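Local coordinates for structural protein VP1 (Trichodysplasia spinulosa-associated polyomavirus, PDB 4U60) that forms the jelly-roll pentamers of the viral coat and binds sialylated glycans such as the GM1 oligosaccharide on its surface, at residues Gly136-Glu141 with Asn198-Tyr203; Trp90-Val95 with Val233-Lys238; Ser103-Val108 with Phe123-Met128; Ala111-Tyr116 with Phe252-Asp257. All blocks are in the same frame, centred on the assembly; numbering follows the deposited sequence.

The four contacts form two pairs on opposite sides of the centre of the chain. Contacts 1 and 2 touch through a salt bridge from Glu138 to Lys238 and through Asn200, whose amide oxygen takes the N-H of Leu236; contacts 3 and 4 meet through backbone bonds such as Glu126 to Phe252. Contacts 2 and 3 are buried, 1 and 4 only partly so. Direct hydrogen bonds dominate contacts 1 and 2, whereas contact 3 relies on apolar side chains and water and contact 4 on one backbone bond, lysine packing and two bridging waters. Contacts 1, 2 and 4 reach the same large sheet, and contact 4 alone includes a glycan-pocket residue, Arg114.

Contact 1: Gly136-Glu141 with Asn198-Tyr203; sequences GGEPLE and NENTRY. With EDO (1,2-ethanediol), chain S.
Asn198 and Glu141 hold each other by three hydrogen bonds. The Asn198 amide reads the Glu141 backbone with both ends: OD1 accepts from Glu141 N at 2.9 Å, nearly straight at 172°, while ND2 donates to Glu141 O at 2.9 Å, that oxygen lying close to the amide plane. Glu141 OE1 takes Asn198 N at 2.8 Å on its anti side, well out of the carboxylate plane. Amide rotation is thereby fixed. A direct amide-carboxylate bond joins Asn200 ND2 to Glu138 OE2 at 3.0 Å, through the anti lone pair and with the two planes 78° apart; Glu138 OE2 also makes a salt bridge with Lys238. Backbone Gly137 N donates to Asn200 O at 3.0 Å.

Waters link further polar atoms: one joins Pro139 O, Asn198 OD1 and Thr201 OG1, another Glu138 O and Thr201 OG1. Apolar contact is slight, with Leu140 CD1 against Thr201 CG2 at 3.9 Å and beside the Tyr203 ring, whose hydroxyl bonds Glu98 of the second subunit. An ethanediol, probably from the crystallisation liquor, bridges Arg202 NH2 and Asn200 OD1, which also accepts from Leu236 N.

Gly136 and Thr201 form an antiparallel non-hydrogen-bonded pair, and a type I turn from Asn198 to Thr201 leads into strand 201-208. The arrangement is a loop closure at the end of paired strands in the viral jelly roll.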
loop_
_atom_site.group_PDB
_atom_site.type_symbol
_atom_site.label_atom_id
_atom_site.label_comp_id
_atom_site.label_asym_id
_atom_site.label_seq_id
_atom_site.Cartn_x
_atom_site.Cartn_y
_atom_site.Cartn_z
ATOM N N GLY C 136 18.535 -21.310 8.583
ATOM C CA GLY C 136 18.210 -22.586 9.209
ATOM C C GLY C 136 19.409 -23.353 9.703
ATOM O O GLY C 136 20.557 -22.955 9.521
ATOM N N GLY C 137 19.104 -24.462 10.360
ATOM C CA GLY C 137 20.118 -25.319 10.944
ATOM C C GLY C 137 20.470 -26.511 10.084
ATOM O O GLY C 137 21.124 -27.444 10.549
ATOM N N GLU C 138 20.030 -26.485 8.840
ATOM C CA GLU C 138 20.276 -27.561 7.879
ATOM C C GLU C 138 19.897 -26.971 6.514
ATOM O O GLU C 138 19.330 -25.895 6.466
ATOM C CB GLU C 138 19.439 -28.781 8.231
ATOM C CG GLU C 138 17.946 -28.534 8.252
ATOM C CD GLU C 138 17.232 -29.713 8.847
ATOM O OE1 GLU C 138 16.780 -30.565 8.064
ATOM O OE2 GLU C 138 17.149 -29.820 10.092
ATOM N N PRO C 139 20.230 -27.646 5.414
ATOM C CA PRO C 139 19.905 -27.059 4.111
ATOM C C PRO C 139 18.419 -26.796 3.904
ATOM O O PRO C 139 17.568 -27.527 4.417
ATOM C CB PRO C 139 20.381 -28.116 3.127
ATOM C CG PRO C 139 21.537 -28.763 3.834
ATOM C CD PRO C 139 21.084 -28.845 5.286
ATOM N N LEU C 140 18.137 -25.710 3.196
ATOM C CA LEU C 140 16.769 -25.387 2.834
ATOM C C LEU C 140 16.223 -26.536 2.000
ATOM O O LEU C 140 16.865 -26.969 1.052
ATOM C CB LEU C 140 16.712 -24.080 2.055
ATOM C CG LEU C 140 15.343 -23.645 1.540
ATOM C CD1 LEU C 140 14.369 -23.283 2.662
ATOM C CD2 LEU C 140 15.474 -22.485 0.559
ATOM N N GLU C 141 15.048 -27.033 2.371
ATOM C CA GLU C 141 14.419 -28.139 1.681
ATOM C C GLU C 141 13.536 -27.566 0.579
ATOM O O GLU C 141 12.788 -26.632 0.807
ATOM C CB GLU C 141 13.662 -29.020 2.671
ATOM C CG GLU C 141 14.633 -29.816 3.530
ATOM C CD GLU C 141 14.056 -30.327 4.840
ATOM O OE1 GLU C 141 13.488 -29.518 5.606
ATOM O OE2 GLU C 141 14.250 -31.543 5.128
ATOM N N ASN C 198 11.107 -28.193 6.235
ATOM C CA ASN C 198 11.681 -26.938 6.739
ATOM C C ASN C 198 11.259 -26.581 8.162
ATOM O O ASN C 198 11.122 -25.406 8.515
ATOM C CB ASN C 198 11.389 -25.791 5.746
ATOM C CG ASN C 198 12.230 -25.901 4.502
ATOM O OD1 ASN C 198 13.453 -25.979 4.591
ATOM N ND2 ASN C 198 11.604 -25.974 3.347
ATOM N N GLU C 199 11.138 -27.593 8.993
ATOM C CA GLU C 199 10.809 -27.405 10.390
ATOM C C GLU C 199 11.941 -26.675 11.148
ATOM O O GLU C 199 11.696 -26.032 12.154
ATOM C CB GLU C 199 10.518 -28.761 11.037
ATOM C CG GLU C 199 9.325 -29.492 10.398
ATOM C CD GLU C 199 9.639 -30.421 9.203
ATOM O OE1 GLU C 199 10.760 -30.392 8.615
ATOM O OE2 GLU C 199 8.704 -31.211 8.849
ATOM N N ASN C 200 13.155 -26.765 10.616
ATOM C CA ASN C 200 14.336 -26.225 11.233
ATOM C C ASN C 200 14.958 -25.073 10.428
ATOM O O ASN C 200 16.127 -24.774 10.586
ATOM C CB ASN C 200 15.331 -27.386 11.401
ATOM C CG ASN C 200 16.426 -27.084 12.400
ATOM O OD1 ASN C 200 16.209 -26.407 13.406
ATOM N ND2 ASN C 200 17.621 -27.631 12.139
ATOM N N THR C 201 14.148 -24.419 9.594
ATOM C CA THR C 201 14.530 -23.229 8.822
ATOM C C THR C 201 13.387 -22.232 8.873
ATOM O O THR C 201 12.224 -22.615 8.897
ATOM C CB THR C 201 14.851 -23.604 7.359
ATOM O OG1 THR C 201 16.050 -24.409 7.348
ATOM C CG2 THR C 201 14.995 -22.380 6.442
ATOM N N ARG C 202 13.701 -20.955 8.873
ATOM C CA ARG C 202 12.679 -19.928 8.674
ATOM C C ARG C 202 12.941 -19.300 7.327
ATOM O O ARG C 202 14.078 -18.954 7.017
ATOM C CB ARG C 202 12.775 -18.856 9.750
ATOM C CG ARG C 202 12.842 -19.390 11.165
ATOM C CD ARG C 202 11.635 -20.246 11.540
ATOM N NE ARG C 202 11.796 -20.647 12.925
ATOM C CZ ARG C 202 12.059 -21.875 13.360
ATOM N NH1 ARG C 202 12.076 -22.943 12.550
ATOM N NH2 ARG C 202 12.272 -22.030 14.641
ATOM N N TYR C 203 11.906 -19.141 6.518
ATOM C CA TYR C 203 12.069 -18.457 5.225
ATOM C C TYR C 203 10.966 -17.420 5.002
ATOM O O TYR C 203 9.866 -17.529 5.547
ATOM C CB TYR C 203 12.134 -19.437 4.027
ATOM C CG TYR C 203 10.932 -20.338 3.860
ATOM C CD1 TYR C 203 9.779 -19.901 3.202
ATOM C CD2 TYR C 203 10.953 -21.643 4.342
ATOM C CE1 TYR C 203 8.680 -20.742 3.050
ATOM C CE2 TYR C 203 9.873 -22.493 4.194
ATOM C CZ TYR C 203 8.739 -22.042 3.558
ATOM O OH TYR C 203 7.658 -22.868 3.416
HETATM C C1 EDO S . 13.450 -25.255 15.079
HETATM O O1 EDO S . 12.147 -24.731 15.361
HETATM C C2 EDO S . 13.834 -26.346 16.084
HETATM O O2 EDO S . 14.445 -27.470 15.421
HETATM O O HOH W 1 18.085 -23.567 5.640
HETATM O O HOH W 2 15.551 -26.780 6.201
HETATM O O HOH W 3 14.364 -28.223 8.321
HETATM O O HOH W 4 12.660 -32.402 7.090
#

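Contact 2: Trp90-Val95 with Val233-Lys238; sequences WEAVSV and VGPLCK
Glu91 OE2 receives Gly234 N at 2.8 Å in an almost straight bond (172°), using the anti lone pair that faces away from the other carboxylate oxygen. The chain reaches this far because CG stands opposite the backbone N (chi1 178°) and the rest is extended. OE1, the other oxygen, is engaged by Arg274 and Arg276 on strand 260-279, so the carboxylate spans two parts of the fold. Leu236 lies beside this side chain and points the same way, its CD2 3.7 Å from Glu91 CB.

The backbones are joined by two further bonds: Ala92 N gives to Pro235 O at 2.9 Å, within the carbonyl plane, and Cys237 N gives to Trp90 O at 2.9 Å. CA-H...O contacts reinforce them, among them Gly234 CA to Ala92 O at 3.3 Å. Ala92 CB rests 4.0 Å from Pro235 CD. A water joins Trp90 N to Cys237 O.

Strand 86-99 is thus edged by the loop 233-238 at a single bridge, Glu91 with Leu236. Ala92 O is buried with the Gly234 CA-H...O contact but no conventional partner. The loop is held by two backbone bonds and one acidic side chain, whose charge the two arginines probably offset.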
loop_
_atom_site.group_PDB
_atom_site.type_symbol
_atom_site.label_atom_id
_atom_site.label_comp_id
_atom_site.label_asym_id
_atom_site.label_seq_id
_atom_site.Cartn_x
_atom_site.Cartn_y
_atom_site.Cartn_z
ATOM N N TRP C 90 24.026 -24.820 18.675
ATOM C CA TRP C 90 23.787 -23.393 18.437
ATOM C C TRP C 90 22.362 -23.232 17.956
ATOM O O TRP C 90 21.915 -23.944 17.057
ATOM C CB TRP C 90 24.748 -22.819 17.397
ATOM C CG TRP C 90 26.145 -22.697 17.899
ATOM C CD1 TRP C 90 27.219 -23.447 17.534
ATOM C CD2 TRP C 90 26.615 -21.776 18.890
ATOM N NE1 TRP C 90 28.345 -23.040 18.233
ATOM C CE2 TRP C 90 27.989 -22.014 19.067
ATOM C CE3 TRP C 90 26.003 -20.756 19.629
ATOM C CZ2 TRP C 90 28.774 -21.267 19.961
ATOM C CZ3 TRP C 90 26.774 -20.018 20.508
ATOM C CH2 TRP C 90 28.146 -20.282 20.674
ATOM N N GLU C 91 21.650 -22.295 18.575
ATOM C CA GLU C 91 20.270 -21.985 18.214
ATOM C C GLU C 91 20.255 -20.571 17.643
ATOM O O GLU C 91 20.710 -19.652 18.296
ATOM C CB GLU C 91 19.426 -22.035 19.476
ATOM C CG GLU C 91 17.959 -21.702 19.303
ATOM C CD GLU C 91 17.227 -21.638 20.624
ATOM O OE1 GLU C 91 17.874 -21.812 21.685
ATOM O OE2 GLU C 91 15.994 -21.418 20.610
ATOM N N ALA C 92 19.755 -20.420 16.417
ATOM C CA ALA C 92 19.662 -19.107 15.781
ATOM C C ALA C 92 18.453 -18.368 16.356
ATOM O O ALA C 92 17.342 -18.827 16.248
ATOM C CB ALA C 92 19.523 -19.261 14.277
ATOM N N VAL C 93 18.707 -17.222 16.982
ATOM C CA VAL C 93 17.691 -16.487 17.733
ATOM C C VAL C 93 17.048 -15.389 16.873
ATOM O O VAL C 93 15.851 -15.182 16.929
ATOM C CB VAL C 93 18.326 -15.805 18.957
ATOM C CG1 VAL C 93 17.299 -14.971 19.712
ATOM C CG2 VAL C 93 18.969 -16.833 19.883
ATOM N N SER C 94 17.868 -14.703 16.099
ATOM C CA SER C 94 17.412 -13.553 15.318
ATOM C C SER C 94 18.387 -13.239 14.214
ATOM O O SER C 94 19.557 -13.631 14.270
ATOM C CB SER C 94 17.263 -12.323 16.241
ATOM O OG SER C 94 18.498 -11.950 16.837
ATOM N N VAL C 95 17.900 -12.482 13.226
ATOM C CA VAL C 95 18.740 -12.032 12.118
ATOM C C VAL C 95 18.396 -10.591 11.778
ATOM O O VAL C 95 17.217 -10.219 11.768
ATOM C CB VAL C 95 18.607 -12.930 10.872
ATOM C CG1 VAL C 95 17.156 -13.021 10.389
ATOM C CG2 VAL C 95 19.536 -12.453 9.763
ATOM N N VAL C 233 11.641 -21.558 20.213
ATOM C CA VAL C 233 12.828 -22.285 19.764
ATOM C C VAL C 233 13.228 -21.836 18.367
ATOM O O VAL C 233 12.403 -21.836 17.472
ATOM C CB VAL C 233 12.583 -23.813 19.745
ATOM C CG1 VAL C 233 13.874 -24.545 19.412
ATOM C CG2 VAL C 233 12.041 -24.284 21.089
ATOM N N GLY C 234 14.501 -21.476 18.202
ATOM C CA GLY C 234 15.054 -21.078 16.914
ATOM C C GLY C 234 15.589 -22.288 16.161
ATOM O O GLY C 234 15.676 -23.385 16.729
ATOM N N PRO C 235 16.010 -22.094 14.902
ATOM C CA PRO C 235 16.691 -23.172 14.181
ATOM C C PRO C 235 17.895 -23.708 14.981
ATOM O O PRO C 235 18.657 -22.920 15.545
ATOM C CB PRO C 235 17.143 -22.495 12.896
ATOM C CG PRO C 235 16.153 -21.389 12.680
ATOM C CD PRO C 235 15.886 -20.875 14.072
ATOM N N LEU C 236 18.034 -25.024 15.031
ATOM C CA LEU C 236 19.121 -25.702 15.769
ATOM C C LEU C 236 20.132 -26.222 14.759
ATOM O O LEU C 236 19.777 -26.916 13.810
ATOM C CB LEU C 236 18.558 -26.804 16.646
ATOM C CG LEU C 236 17.556 -26.330 17.709
ATOM C CD1 LEU C 236 16.899 -27.527 18.382
ATOM C CD2 LEU C 236 18.216 -25.455 18.761
ATOM N N CYS C 237 21.380 -25.789 14.917
ATOM C CA CYS C 237 22.391 -25.967 13.895
ATOM C C CYS C 237 23.064 -27.330 13.951
ATOM O O CYS C 237 24.022 -27.555 14.717
ATOM C CB CYS C 237 23.414 -24.833 14.001
ATOM S SG CYS C 237 22.651 -23.245 13.577
ATOM N N LYS C 238 22.545 -28.232 13.123
ATOM C CA LYS C 238 23.001 -29.609 13.082
ATOM C C LYS C 238 24.432 -29.678 12.574
ATOM O O LYS C 238 24.786 -29.020 11.585
ATOM C CB LYS C 238 22.065 -30.429 12.208
ATOM C CG LYS C 238 20.669 -30.570 12.804
ATOM C CD LYS C 238 19.721 -31.287 11.857
ATOM C CE LYS C 238 18.347 -31.477 12.498
ATOM N NZ LYS C 238 17.386 -32.167 11.597
HETATM O O HOH W 5 25.392 -26.293 16.650
#

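Contact 3: Ser103-Val108 with Phe123-Met128; sequences SSLVNV and FPVEGM
Leu105 and Val125 cross at a slant, with one methyl of the leucine, CD2, set 3.8 Å from Val125 CB and 4.0 Å from Val125 CG1. The leucine stands with CG opposite its carbonyl carbon (chi1 -58°); chi2 of 177° sends CD1 out anti to CA, and it is the other methyl, CD2, that turns to the valine. Val125 holds CG1 opposite its backbone N (chi1 166°), which places CG1, beside the nearer CB, against Leu105 CD2; the valine also packs on Leu253 and Arg263.

The second apolar pair runs alongside: Val108 CG1 and Pro124 CB are 4.0 Å apart, and the two side chains point the same way. The proline ring offers its CB to a single methyl of Val108. Both segments belong to the long excursion between strands 86-99 and 129-136 of the jelly roll, and the contact draws its two arms together near the base. Val106 is the centre of an inverse gamma turn after the 3-10 segment 103-105.

Polar backbone groups are bridged by water. One molecule donates to Leu105 O at 2.8 Å and to Asn107 O at 3.0 Å while accepting from Val125 N at 3.1 Å; another lies between Asn107 O and Phe123 O. Tyr207 of the third subunit gives Leu105 O a weak bond, and Phe123 packs on Tyr116 of the second subunit.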
loop_
_atom_site.group_PDB
_atom_site.type_symbol
_atom_site.label_atom_id
_atom_site.label_comp_id
_atom_site.label_asym_id
_atom_site.label_seq_id
_atom_site.Cartn_x
_atom_site.Cartn_y
_atom_site.Cartn_z
ATOM N N SER C 103 20.896 1.958 -3.645
ATOM C CA SER C 103 21.165 3.246 -4.273
ATOM C C SER C 103 21.779 3.147 -5.660
ATOM O O SER C 103 21.698 4.122 -6.428
ATOM C CB SER C 103 22.026 4.121 -3.363
ATOM O OG SER C 103 23.327 3.608 -3.264
ATOM N N SER C 104 22.381 2.001 -5.998
ATOM C CA SER C 104 22.901 1.795 -7.358
ATOM C C SER C 104 21.829 1.848 -8.442
ATOM O O SER C 104 22.145 2.011 -9.640
ATOM C CB SER C 104 23.671 0.467 -7.493
ATOM O OG SER C 104 22.780 -0.639 -7.392
ATOM N N LEU C 105 20.571 1.723 -8.038
ATOM C CA LEU C 105 19.471 1.796 -8.973
ATOM C C LEU C 105 19.109 3.234 -9.321
ATOM O O LEU C 105 18.296 3.470 -10.207
ATOM C CB LEU C 105 18.270 1.024 -8.405
ATOM C CG LEU C 105 18.533 -0.465 -8.101
ATOM C CD1 LEU C 105 17.261 -1.029 -7.475
ATOM C CD2 LEU C 105 18.915 -1.221 -9.359
ATOM N N VAL C 106 19.743 4.210 -8.651
ATOM C CA VAL C 106 19.604 5.616 -8.987
ATOM C C VAL C 106 20.624 5.902 -10.094
ATOM O O VAL C 106 21.665 6.536 -9.878
ATOM C CB VAL C 106 19.843 6.512 -7.748
ATOM C CG1 VAL C 106 19.695 7.994 -8.111
ATOM C CG2 VAL C 106 18.915 6.147 -6.600
ATOM N N ASN C 107 20.346 5.390 -11.276
ATOM C CA ASN C 107 21.295 5.496 -12.384
ATOM C C ASN C 107 20.508 5.374 -13.670
ATOM O O ASN C 107 19.941 4.323 -13.944
ATOM C CB ASN C 107 22.364 4.422 -12.275
ATOM C CG ASN C 107 23.447 4.569 -13.332
ATOM O OD1 ASN C 107 23.232 5.170 -14.390
ATOM N ND2 ASN C 107 24.612 4.002 -13.060
ATOM N N VAL C 108 20.475 6.460 -14.437
ATOM C CA VAL C 108 19.717 6.521 -15.679
ATOM C C VAL C 108 20.574 7.031 -16.836
ATOM O O VAL C 108 20.052 7.534 -17.824
ATOM C CB VAL C 108 18.432 7.372 -15.518
ATOM C CG1 VAL C 108 17.456 6.680 -14.602
ATOM C CG2 VAL C 108 18.746 8.758 -15.000
ATOM N N PHE C 123 16.298 4.113 -19.305
ATOM C CA PHE C 123 15.382 3.352 -18.451
ATOM C C PHE C 123 16.150 2.872 -17.236
ATOM O O PHE C 123 17.208 2.255 -17.381
ATOM C CB PHE C 123 14.864 2.127 -19.180
ATOM C CG PHE C 123 13.875 2.397 -20.276
ATOM C CD1 PHE C 123 13.515 3.667 -20.707
ATOM C CD2 PHE C 123 13.316 1.302 -20.914
ATOM C CE1 PHE C 123 12.608 3.828 -21.760
ATOM C CE2 PHE C 123 12.425 1.459 -21.952
ATOM C CZ PHE C 123 12.062 2.716 -22.372
ATOM N N PRO C 124 15.628 3.099 -16.034
ATOM C CA PRO C 124 16.261 2.496 -14.876
ATOM C C PRO C 124 15.983 0.989 -14.838
ATOM O O PRO C 124 15.118 0.470 -15.597
ATOM C CB PRO C 124 15.605 3.213 -13.710
ATOM C CG PRO C 124 14.242 3.487 -14.209
ATOM C CD PRO C 124 14.403 3.818 -15.676
ATOM N N VAL C 125 16.737 0.287 -14.003
ATOM C CA VAL C 125 16.464 -1.131 -13.802
ATOM C C VAL C 125 15.080 -1.223 -13.183
ATOM O O VAL C 125 14.800 -0.574 -12.175
ATOM C CB VAL C 125 17.509 -1.772 -12.881
ATOM C CG1 VAL C 125 17.057 -3.140 -12.403
ATOM C CG2 VAL C 125 18.852 -1.867 -13.582
ATOM N N GLU C 126 14.202 -2.000 -13.799
ATOM C CA GLU C 126 12.787 -1.970 -13.441
ATOM C C GLU C 126 12.109 -3.278 -13.862
ATOM O O GLU C 126 12.645 -4.032 -14.682
ATOM C CB GLU C 126 12.103 -0.743 -14.050
ATOM C CG GLU C 126 12.085 -0.759 -15.573
ATOM C CD GLU C 126 11.555 0.496 -16.211
ATOM O OE1 GLU C 126 11.260 1.477 -15.505
ATOM O OE2 GLU C 126 11.382 0.482 -17.448
ATOM N N GLY C 127 10.927 -3.525 -13.301
ATOM C CA GLY C 127 10.175 -4.729 -13.556
ATOM C C GLY C 127 10.168 -5.680 -12.376
ATOM O O GLY C 127 10.231 -5.295 -11.207
ATOM N N MET C 128 10.109 -6.955 -12.709
ATOM C CA MET C 128 9.944 -8.006 -11.730
ATOM C C MET C 128 10.913 -7.901 -10.545
ATOM O O MET C 128 12.126 -7.762 -10.744
ATOM C CB MET C 128 10.201 -9.338 -12.442
ATOM C CG MET C 128 9.963 -10.515 -11.559
ATOM S SD MET C 128 10.717 -12.008 -12.233
ATOM C CE MET C 128 9.855 -12.150 -13.770
HETATM O O HOH W 6 18.929 1.937 -12.523
HETATM O O HOH W 7 19.459 2.253 -15.997
#

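Contact 4: Ala111-Tyr116 with Phe252-Asp257; sequences ATKRMY and FLVGKD
Thr112 and Lys113 fold over the end of strand 241-254 at Val254. The one direct hydrogen bond runs from Lys113 N to Val254 O, 3.0 Å long, with the donor tilted 31° from the carbonyl plane. Thr112 CB approaches the same oxygen to 3.1 Å, a close passing contact.

Apolar contacts flank this bond. Thr112 CG2 touches Leu253 CD1 at 3.7 Å, the two side chains crossing at about a right angle, and Lys113 CB lies 3.9 Å from Val254 CG1. Lys256 runs its aliphatic part past Ala111 and Thr112: CE is 4.0 Å from Ala111 CB. A bend at chi2 (-101°) takes the chain across these two residues.

Water completes the polar links. One molecule joins Ala111 O to Lys256 N; another accepts from Lys256 NZ at 2.9 Å and donates to Thr112 O at 2.7 Å. Lys256 NZ also has a weak bond to Ala52 O of the third subunit, part of a glycan pocket.

Arg114, on the same segment, contacts the bound galactose. The touching parts of the segments run 83° apart, so the loop following strand 86-99 crosses the end of strand 241-254, with Phe123 packed on Lys113 and strand 260-279 alongside Val254.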
loop_
_atom_site.group_PDB
_atom_site.type_symbol
_atom_site.label_atom_id
_atom_site.label_comp_id
_atom_site.label_asym_id
_atom_site.label_seq_id
_atom_site.Cartn_x
_atom_site.Cartn_y
_atom_site.Cartn_z
ATOM N N ALA C 111 24.022 2.598 -20.732
ATOM C CA ALA C 111 23.675 2.338 -22.133
ATOM C C ALA C 111 22.431 1.473 -22.227
ATOM O O ALA C 111 22.497 0.242 -22.255
ATOM C CB ALA C 111 24.826 1.686 -22.865
ATOM N N THR C 112 21.299 2.154 -22.283
ATOM C CA THR C 112 19.989 1.538 -22.192
ATOM C C THR C 112 19.058 2.196 -23.203
ATOM O O THR C 112 19.372 3.246 -23.778
ATOM C CB THR C 112 19.393 1.760 -20.797
ATOM O OG1 THR C 112 19.395 3.158 -20.495
ATOM C CG2 THR C 112 20.181 1.014 -19.738
ATOM N N LYS C 113 17.906 1.576 -23.414
ATOM C CA LYS C 113 16.807 2.251 -24.082
ATOM C C LYS C 113 16.476 3.503 -23.264
ATOM O O LYS C 113 16.735 3.556 -22.056
ATOM C CB LYS C 113 15.608 1.316 -24.143
ATOM C CG LYS C 113 14.425 1.839 -24.932
ATOM C CD LYS C 113 13.421 0.719 -25.210
ATOM C CE LYS C 113 13.810 -0.099 -26.402
ATOM N NZ LYS C 113 13.711 0.726 -27.638
ATOM N N ARG C 114 15.940 4.524 -23.925
ATOM C CA ARG C 114 15.674 5.778 -23.233
ATOM C C ARG C 114 14.282 6.328 -23.534
ATOM O O ARG C 114 13.633 5.941 -24.503
ATOM C CB ARG C 114 16.795 6.794 -23.511
ATOM C CG ARG C 114 16.928 7.276 -24.910
ATOM C CD ARG C 114 18.226 8.096 -25.121
ATOM N NE ARG C 114 18.289 9.286 -24.261
ATOM C CZ ARG C 114 19.263 10.199 -24.286
ATOM N NH1 ARG C 114 19.213 11.220 -23.446
ATOM N NH2 ARG C 114 20.282 10.093 -25.147
ATOM N N MET C 115 13.836 7.209 -22.643
ATOM C CA MET C 115 12.520 7.834 -22.743
ATOM C C MET C 115 12.454 8.953 -23.780
ATOM O O MET C 115 13.470 9.515 -24.174
ATOM C CB MET C 115 12.124 8.411 -21.378
ATOM C CG MET C 115 11.969 7.392 -20.274
ATOM S SD MET C 115 11.169 8.058 -18.795
ATOM C CE MET C 115 9.450 8.173 -19.307
ATOM N N TYR C 116 11.228 9.283 -24.199
ATOM C CA TYR C 116 10.908 10.499 -24.976
ATOM C C TYR C 116 11.769 10.734 -26.210
ATOM O O TYR C 116 12.504 11.703 -26.297
ATOM C CB TYR C 116 10.896 11.758 -24.085
ATOM C CG TYR C 116 9.956 11.629 -22.904
ATOM C CD1 TYR C 116 8.604 11.369 -23.100
ATOM C CD2 TYR C 116 10.416 11.730 -21.611
ATOM C CE1 TYR C 116 7.742 11.225 -22.033
ATOM C CE2 TYR C 116 9.553 11.601 -20.528
ATOM C CZ TYR C 116 8.224 11.324 -20.740
ATOM O OH TYR C 116 7.355 11.169 -19.664
ATOM N N PHE C 252 14.968 -5.635 -14.450
ATOM C CA PHE C 252 15.714 -5.858 -15.702
ATOM C C PHE C 252 16.388 -4.583 -16.160
ATOM O O PHE C 252 15.823 -3.485 -16.093
ATOM C CB PHE C 252 14.770 -6.344 -16.804
ATOM C CG PHE C 252 14.182 -7.695 -16.526
ATOM C CD1 PHE C 252 14.895 -8.846 -16.793
ATOM C CD2 PHE C 252 12.920 -7.819 -15.963
ATOM C CE1 PHE C 252 14.367 -10.093 -16.524
ATOM C CE2 PHE C 252 12.394 -9.072 -15.673
ATOM C CZ PHE C 252 13.124 -10.203 -15.961
ATOM N N LEU C 253 17.596 -4.747 -16.697
ATOM C CA LEU C 253 18.275 -3.717 -17.447
ATOM C C LEU C 253 17.870 -3.852 -18.907
ATOM O O LEU C 253 17.940 -4.944 -19.463
ATOM C CB LEU C 253 19.776 -3.894 -17.325
ATOM C CG LEU C 253 20.626 -2.823 -18.003
ATOM C CD1 LEU C 253 20.658 -1.557 -17.177
ATOM C CD2 LEU C 253 22.036 -3.347 -18.235
ATOM N N VAL C 254 17.394 -2.775 -19.493
ATOM C CA VAL C 254 16.909 -2.774 -20.873
ATOM C C VAL C 254 17.939 -2.134 -21.780
ATOM O O VAL C 254 18.111 -0.917 -21.796
ATOM C CB VAL C 254 15.553 -2.023 -21.000
ATOM C CG1 VAL C 254 15.024 -2.102 -22.422
ATOM C CG2 VAL C 254 14.544 -2.551 -19.972
ATOM N N GLY C 255 18.606 -2.962 -22.577
ATOM C CA GLY C 255 19.593 -2.469 -23.501
ATOM C C GLY C 255 19.018 -1.651 -24.629
ATOM O O GLY C 255 17.820 -1.636 -24.878
ATOM N N LYS C 256 19.911 -0.988 -25.341
ATOM C CA LYS C 256 19.557 -0.092 -26.428
ATOM C C LYS C 256 18.573 -0.689 -27.417
ATOM O O LYS C 256 17.628 -0.027 -27.838
ATOM C CB LYS C 256 20.820 0.274 -27.197
ATOM C CG LYS C 256 21.830 1.069 -26.393
ATOM C CD LYS C 256 21.749 2.526 -26.738
ATOM C CE LYS C 256 22.642 3.349 -25.835
ATOM N NZ LYS C 256 22.325 4.771 -26.092
ATOM N N ASP C 257 18.793 -1.947 -27.778
ATOM C CA ASP C 257 17.951 -2.603 -28.774
ATOM C C ASP C 257 16.753 -3.331 -28.183
ATOM O O ASP C 257 16.009 -3.968 -28.904
ATOM C CB ASP C 257 18.789 -3.581 -29.596
ATOM C CG ASP C 257 19.935 -2.900 -30.309
ATOM O OD1 ASP C 257 19.762 -1.755 -30.789
ATOM O OD2 ASP C 257 21.025 -3.517 -30.394
HETATM O O HOH W 8 22.774 -1.340 -24.478
HETATM O O HOH W 9 19.453 5.044 -25.840
#